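Local coordinates for protein SidF, inhibitor of growth family, member 3 (Legionella pneumophila subsp. pneumophila, PDB 4FYE) that probably removes a phosphate from phosphatidylinositol phosphates through its N-terminal phosphatase domain, at residues A[394-399]-A[404-409]. The protein carries 1 engineered substitution. Numbering follows the deposited sequence.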
# COMPACT_ATOMS: atom_id res chain seq x y z
N ILE A 394 18.79 12.41 -1.05
CA ILE A 394 17.92 11.66 -1.95
C ILE A 394 18.09 12.15 -3.38
O ILE A 394 18.79 13.09 -3.59
CB ILE A 394 16.44 11.73 -1.42
CG1 ILE A 394 16.07 10.34 -1.11
CG2 ILE A 394 15.42 12.58 -2.23
CD1 ILE A 394 16.76 9.94 0.16
N THR A 395 17.47 11.50 -4.36
CA THR A 395 17.58 11.94 -5.76
C THR A 395 16.17 12.22 -6.25
O THR A 395 15.30 11.44 -5.97
CB THR A 395 18.21 10.83 -6.63
OG1 THR A 395 19.60 10.78 -6.34
CG2 THR A 395 18.06 11.11 -8.09
N ILE A 396 15.96 13.33 -6.97
CA ILE A 396 14.65 13.67 -7.43
C ILE A 396 14.77 13.69 -8.92
O ILE A 396 15.59 14.44 -9.46
CB ILE A 396 14.23 15.08 -6.90
CG1 ILE A 396 14.04 15.07 -5.37
CG2 ILE A 396 13.01 15.65 -7.64
CD1 ILE A 396 12.73 14.55 -4.96
N GLN A 397 13.94 12.89 -9.59
CA GLN A 397 13.80 12.99 -11.05
C GLN A 397 13.14 14.30 -11.51
O GLN A 397 11.98 14.53 -11.17
CB GLN A 397 12.89 11.89 -11.54
CG GLN A 397 13.45 10.51 -11.53
CD GLN A 397 14.79 10.50 -12.18
OE1 GLN A 397 15.81 10.26 -11.50
NE2 GLN A 397 14.83 10.81 -13.49
N THR A 398 13.82 15.10 -12.32
CA THR A 398 13.25 16.37 -12.83
C THR A 398 12.62 16.23 -14.21
O THR A 398 11.61 16.85 -14.51
CB THR A 398 14.29 17.50 -12.88
OG1 THR A 398 15.28 17.18 -13.85
CG2 THR A 398 14.97 17.72 -11.53
N GLY A 399 13.25 15.43 -15.05
CA GLY A 399 12.80 15.18 -16.39
C GLY A 399 13.30 13.80 -16.78
O GLY A 399 13.87 13.07 -15.94
N VAL A 404 18.16 15.76 -9.71
CA VAL A 404 18.90 16.60 -8.75
C VAL A 404 18.99 15.92 -7.42
O VAL A 404 18.15 15.06 -7.11
CB VAL A 404 18.25 18.02 -8.62
CG1 VAL A 404 18.29 18.72 -9.99
CG2 VAL A 404 16.81 17.96 -8.12
N GLU A 405 19.96 16.31 -6.61
CA GLU A 405 20.14 15.66 -5.31
C GLU A 405 19.73 16.63 -4.21
O GLU A 405 20.05 17.79 -4.32
CB GLU A 405 21.61 15.25 -5.14
CG GLU A 405 21.97 13.88 -5.74
CD GLU A 405 23.06 13.15 -4.95
OE1 GLU A 405 22.75 12.10 -4.32
OE2 GLU A 405 24.23 13.62 -4.93
N THR A 406 19.04 16.17 -3.16
CA THR A 406 18.66 17.03 -2.05
C THR A 406 18.54 16.26 -0.76
O THR A 406 18.09 15.12 -0.74
CB THR A 406 17.16 17.43 -2.09
OG1 THR A 406 16.53 17.01 -3.29
CG2 THR A 406 16.94 18.86 -1.78
N ALA A 407 18.75 16.95 0.32
CA ALA A 407 18.35 16.46 1.63
C ALA A 407 16.82 16.48 1.66
O ALA A 407 16.26 17.35 1.03
CB ALA A 407 18.94 17.36 2.71
N VAL A 408 16.18 15.54 2.34
CA VAL A 408 14.71 15.56 2.55
C VAL A 408 14.41 15.23 4.01
O VAL A 408 14.89 14.22 4.50
CB VAL A 408 13.94 14.51 1.74
CG1 VAL A 408 12.45 14.51 2.18
CG2 VAL A 408 13.96 14.80 0.22
N GLY A 409 13.59 16.06 4.69
CA GLY A 409 13.17 15.90 6.09
C GLY A 409 12.21 14.70 6.21
O GLY A 409 11.42 14.45 5.29
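Val404 pairs with Ile396, and Ile394 with Thr406, in two antiparallel hydrogen-bonded pairs that zip the hairpin of strands 391-399 and 402-416, at one border of a four-stranded mixed sheet. At the first pair the bonds are fairly straight: Ile396 N gives to Val404 O with 164° at the hydrogen, and Val404 N returns to Ile396 O at 2.9 Å. At the second, Ile394 N approaches Thr406 O at 2.8 Å from above the carbonyl plane, and Thr406 N returns to Ile394 O at 3.1 Å. Between them, Thr395 and Glu405 form the non-hydrogen-bonded pair, where Glu405 CG lies 3.9 Å from Thr395 OG1 on the other face of the sheet.

The side chains follow this frame. Val404 meets the methyl of Thr398 with both branches, CG1 coming within 3.8 Å of Thr398 CG2, the two side chains at about a right angle. The CG2 methyls of Ile394 and Val408 touch at 3.6 Å where their side chains pass at a slant, and Thr406 OG1 rests against Ile396 CG1. Helices 284-311 and 335-349 pack on the face carrying Ile396, through Ala306 and Ile343.

Four main-chain bonds thus fix the register, while side chains add mainly apolar contacts, from aliphatic branches and the methyl of Thr398, whose hydroxyl is used locally by Thr402 OG1.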